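Putative peptide ABC-transport system periplasmic peptide-binding protein (Campylobacter jejuni, PDB 4OEV) captures nickel(II) ions outside the cytoplasm for import by an ABC-type transporter, and belongs to a family generally assigned to peptide transport. Local coordinates at residues Ala28-Asn31 against Leu32-Gly36; Val71-His74 against Asp75-Phe79. All blocks are in the same frame, centred on the assembly; numbering follows the deposited sequence.

Interaction 1: Ala28-Asn31 against Leu32-Gly36; sequences AVIN and LVFSG
V29 and I30 meet L32, V33 and F34 within a single helical turn, and the carbonyl oxygens of V29 and I30 accept three backbone hydrogen bonds between the two segments. V29 O accepts twice: from V33 N at 3.3 Å, and from L32 N at 3.0 Å, which stands well above the carbonyl plane and gives the more bent bond (N-H...O 146°). The third bond, F34 N to I30 O, is 2.9 Å. Around these bonds the side chains close in. L32 folds back along the turn, with CG 3.1 Å from A28 O and CD1 lying near V29. I30 and F34, four residues apart, bring CG2 of the isoleucine to 3.7 Å from CD2 of the ring. F34 has CG beside its own backbone N (chi1 -61°), which turns the ring edge, in plane, toward I30 O, while V33 CG1 lies above one face, offset toward the rim.

This is the short helix 30-33 of a solute-binding protein of family 5; at F34 the backbone leaves helical geometry and runs out as an extended chain. D27 OD1 accepts from both V29 N and I30 N, holding the start of the turn. Branched aliphatic residues suit the buried side: V29, L32 and V33 pack on F176 of strand 173-178, and V29 and L32 also touch I194 of strand 191-196. N31, by contrast, is exposed, as suits an amide; it binds magnesium in another crystal structure of this protein, though none is bound to the chain here. Farther along, S35 OG is hydrogen-bonded to T160 OG1 and Y183 OH.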
loop_
_atom_site.group_PDB
_atom_site.type_symbol
_atom_site.label_atom_id
_atom_site.label_comp_id
_atom_site.label_asym_id
_atom_site.label_seq_id
_atom_site.Cartn_x
_atom_site.Cartn_y
_atom_site.Cartn_z
ATOM N N ALA A 28 10.574 -2.105 -1.013
ATOM C CA ALA A 28 11.369 -1.868 0.192
ATOM C C ALA A 28 12.699 -1.182 -0.131
ATOM O O ALA A 28 13.551 -1.058 0.768
ATOM C CB ALA A 28 11.627 -3.186 0.967
ATOM N N VAL A 29 12.897 -0.744 -1.388
ATOM C CA VAL A 29 14.216 -0.271 -1.789
ATOM C C VAL A 29 14.352 1.265 -1.890
ATOM O O VAL A 29 15.436 1.795 -1.616
ATOM C CB VAL A 29 14.677 -0.909 -3.145
ATOM C CG1 VAL A 29 14.976 -2.372 -2.950
ATOM C CG2 VAL A 29 13.622 -0.739 -4.241
ATOM N N ILE A 30 13.273 1.973 -2.244
ATOM C CA ILE A 30 13.343 3.429 -2.317
ATOM C C ILE A 30 13.663 3.963 -0.914
ATOM O O ILE A 30 14.469 4.885 -0.774
ATOM C CB ILE A 30 12.041 4.085 -2.881
ATOM C CG1 ILE A 30 11.857 3.629 -4.329
ATOM C CG2 ILE A 30 12.139 5.666 -2.768
ATOM C CD1 ILE A 30 10.597 4.151 -5.068
ATOM N N ASN A 31 13.073 3.379 0.127
ATOM C CA ASN A 31 13.374 3.850 1.494
ATOM C C ASN A 31 14.761 3.448 2.028
ATOM O O ASN A 31 15.143 3.865 3.123
ATOM C CB ASN A 31 12.294 3.352 2.461
ATOM C CG ASN A 31 11.020 4.177 2.384
ATOM O OD1 ASN A 31 10.078 3.820 1.664
ATOM N ND2 ASN A 31 10.973 5.275 3.138
ATOM N N LEU A 32 15.517 2.648 1.274
ATOM C CA LEU A 32 16.920 2.346 1.642
ATOM C C LEU A 32 17.851 3.430 1.080
ATOM O O LEU A 32 18.748 3.945 1.768
ATOM C CB LEU A 32 17.336 0.991 1.097
ATOM C CG LEU A 32 16.450 -0.171 1.554
ATOM C CD1 LEU A 32 16.859 -1.453 0.873
ATOM C CD2 LEU A 32 16.569 -0.315 3.071
ATOM N N VAL A 33 17.627 3.773 -0.185
ATOM C CA VAL A 33 18.467 4.736 -0.892
ATOM C C VAL A 33 18.100 6.192 -0.580
ATOM O O VAL A 33 18.970 7.082 -0.527
ATOM C CB VAL A 33 18.366 4.459 -2.418
ATOM C CG1 VAL A 33 19.182 5.435 -3.236
ATOM C CG2 VAL A 33 18.781 3.014 -2.705
ATOM N N PHE A 34 16.815 6.452 -0.365
ATOM C CA PHE A 34 16.369 7.843 -0.202
ATOM C C PHE A 34 15.865 8.111 1.198
ATOM O O PHE A 34 15.552 7.168 1.947
ATOM C CB PHE A 34 15.270 8.170 -1.211
ATOM C CG PHE A 34 15.715 8.034 -2.630
ATOM C CD1 PHE A 34 16.259 9.126 -3.300
ATOM C CD2 PHE A 34 15.627 6.819 -3.285
ATOM C CE1 PHE A 34 16.696 8.999 -4.616
ATOM C CE2 PHE A 34 16.055 6.674 -4.597
ATOM C CZ PHE A 34 16.581 7.778 -5.276
ATOM N N SER A 35 15.828 9.387 1.566
ATOM C CA SER A 35 15.169 9.774 2.795
ATOM C C SER A 35 14.448 11.063 2.551
ATOM O O SER A 35 14.845 11.841 1.667
ATOM C CB SER A 35 16.167 9.899 3.947
ATOM O OG SER A 35 17.119 10.889 3.633
ATOM N N GLY A 36 13.426 11.312 3.372
ATOM C CA GLY A 36 12.533 12.436 3.196
ATOM C C GLY A 36 12.728 13.468 4.282
ATOM O O GLY A 36 13.610 13.320 5.151
#

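Interaction 2: Val71-His74 against Asp75-Phe79; sequences VLWH and DGVKF
A type I beta turn from W73 to G76, with a G1 bulge at G76, reverses the chain and brings V71-W73 back alongside V77-F79 in the loop between strand 62-67 and helix 81-92. The turn is closed by G76 N to W73 O, 3.1 Å and almost straight at the hydrogen (167°). D75 adds an Asx turn: its OD1 accepts from V77 N, met from above the carboxylate plane. The aspartate adopts the crowded first torsion, CG between backbone N and carbonyl carbon (chi1 63°), which brings OD1 within reach of V77 N and beside W73 CB. Its other oxygen, OD2, is hydrogen-bonded to H141 NE2. Glycine suits the bulge position 76 because the backbone there has positive phi, where a CB would press against the preceding carbonyl oxygen.

Beyond the turn the two arms pair through backbone bonds, W73 N to V77 O and F79 N to V71 O, both 2.9 Å, on either side of a single beta bridge between L72 and K78. L72 CA also makes a CA-H...O contact with V77 O. L72 and K78 touch along their aliphatic parts at the outer side, fitting for an exposed lysine whose chain runs out extended.

The buried aromatics share the inner side. W73 brings the edge of its indole near V77 O and K78 O, and NE1 is hydrogen-bonded to D83 OD2 of helix 81-92, a polar outlet that suits tryptophan in a buried place. V71 lies side by side with F79, CG1 against CB at 3.7 Å. Next to it, F79 turns its ring edge toward the face of the W73 six-membered ring in an offset edge-to-face stack, planes at 72°, with F79 CD1 3.8 Å from W73 CZ2.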
loop_
_atom_site.group_PDB
_atom_site.type_symbol
_atom_site.label_atom_id
_atom_site.label_comp_id
_atom_site.label_asym_id
_atom_site.label_seq_id
_atom_site.Cartn_x
_atom_site.Cartn_y
_atom_site.Cartn_z
ATOM N N VAL A 71 23.805 17.213 5.722
ATOM C CA VAL A 71 23.502 16.016 4.947
ATOM C C VAL A 71 24.238 15.948 3.611
ATOM O O VAL A 71 24.322 16.937 2.891
ATOM C CB VAL A 71 21.983 15.911 4.691
ATOM C CG1 VAL A 71 21.666 14.730 3.775
ATOM C CG2 VAL A 71 21.227 15.853 6.029
ATOM N N LEU A 72 24.805 14.791 3.311
ATOM C CA LEU A 72 25.364 14.523 1.992
ATOM C C LEU A 72 24.499 13.512 1.211
ATOM O O LEU A 72 23.983 12.568 1.796
ATOM C CB LEU A 72 26.770 13.958 2.095
ATOM C CG LEU A 72 27.977 14.893 2.233
ATOM C CD1 LEU A 72 27.548 16.340 2.549
ATOM C CD2 LEU A 72 28.931 14.299 3.247
ATOM N N TRP A 73 24.372 13.748 -0.100
ATOM C CA TRP A 73 23.954 12.748 -1.082
ATOM C C TRP A 73 25.043 11.680 -1.163
ATOM O O TRP A 73 26.163 11.923 -0.769
ATOM C CB TRP A 73 23.762 13.370 -2.467
ATOM C CG TRP A 73 22.644 14.361 -2.574
ATOM C CD1 TRP A 73 22.744 15.732 -2.621
ATOM C CD2 TRP A 73 21.254 14.054 -2.654
ATOM N NE1 TRP A 73 21.489 16.291 -2.727
ATOM C CE2 TRP A 73 20.557 15.285 -2.750
ATOM C CE3 TRP A 73 20.525 12.852 -2.646
ATOM C CZ2 TRP A 73 19.165 15.349 -2.849
ATOM C CZ3 TRP A 73 19.131 12.914 -2.750
ATOM C CH2 TRP A 73 18.463 14.138 -2.829
ATOM N N HIS A 74 24.731 10.518 -1.721
ATOM C CA HIS A 74 25.681 9.421 -1.806
ATOM C C HIS A 74 26.901 9.730 -2.678
ATOM O O HIS A 74 27.889 8.996 -2.614
ATOM C CB HIS A 74 24.966 8.163 -2.306
ATOM C CG HIS A 74 23.922 7.672 -1.356
ATOM N ND1 HIS A 74 22.878 6.842 -1.733
ATOM C CD2 HIS A 74 23.758 7.906 -0.031
ATOM C CE1 HIS A 74 22.118 6.600 -0.684
ATOM N NE2 HIS A 74 22.631 7.227 0.363
ATOM N N ASP A 75 26.849 10.812 -3.464
ATOM C CA ASP A 75 27.979 11.147 -4.338
ATOM C C ASP A 75 28.839 12.290 -3.792
ATOM O O ASP A 75 29.682 12.823 -4.510
ATOM C CB ASP A 75 27.513 11.469 -5.769
ATOM C CG ASP A 75 26.622 12.693 -5.852
ATOM O OD1 ASP A 75 26.276 13.273 -4.797
ATOM O OD2 ASP A 75 26.196 13.011 -6.989
ATOM N N GLY A 76 28.586 12.698 -2.552
ATOM C CA GLY A 76 29.434 13.677 -1.891
ATOM C C GLY A 76 28.846 15.070 -1.890
ATOM O O GLY A 76 29.204 15.883 -1.039
ATOM N N VAL A 77 27.906 15.337 -2.804
ATOM C CA VAL A 77 27.346 16.682 -2.925
ATOM C C VAL A 77 26.446 16.960 -1.719
ATOM O O VAL A 77 25.776 16.050 -1.221
ATOM C CB VAL A 77 26.572 16.814 -4.248
ATOM C CG1 VAL A 77 25.891 18.148 -4.372
ATOM C CG2 VAL A 77 27.487 16.515 -5.433
ATOM N N LYS A 78 26.443 18.184 -1.220
ATOM C CA LYS A 78 25.619 18.532 -0.068
ATOM C C LYS A 78 24.125 18.532 -0.456
ATOM O O LYS A 78 23.771 18.806 -1.609
ATOM C CB LYS A 78 25.974 19.914 0.474
ATOM C CG LYS A 78 27.438 20.132 0.930
ATOM C CD LYS A 78 27.603 21.581 1.360
ATOM C CE LYS A 78 29.067 21.928 1.590
ATOM N NZ LYS A 78 29.308 23.369 1.878
ATOM N N PHE A 79 23.274 18.271 0.534
ATOM C CA PHE A 79 21.832 18.366 0.383
ATOM C C PHE A 79 21.435 19.772 0.792
ATOM O O PHE A 79 21.862 20.227 1.857
ATOM C CB PHE A 79 21.118 17.318 1.246
ATOM C CG PHE A 79 19.656 17.586 1.430
ATOM C CD1 PHE A 79 18.752 17.321 0.404
ATOM C CD2 PHE A 79 19.179 18.086 2.627
ATOM C CE1 PHE A 79 17.418 17.569 0.558
ATOM C CE2 PHE A 79 17.839 18.315 2.797
ATOM C CZ PHE A 79 16.947 18.055 1.746
#

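In the fold
From the N terminus, the chain first passes through interaction 1, where residues 28-36 coil through helix 30-33 and emerge extended. It then runs through strands 38-40, 46-48, 51-56 and 62-67 before interaction 2 reverses it at residues 71-79, ahead of helix 81-92. Both are local closures in series, neither nested nor crossed, with centres about 15 Å apart. They nevertheless meet: V33 O packs against H74 CE1 at 3.2 Å, and G161 joins them, bonded to V33 through its backbone and to H74 NE2 through its carbonyl. Interaction 1 rests on strands 173-178 and 191-196, whereas interaction 2 reaches helices 81-92 and 140-143.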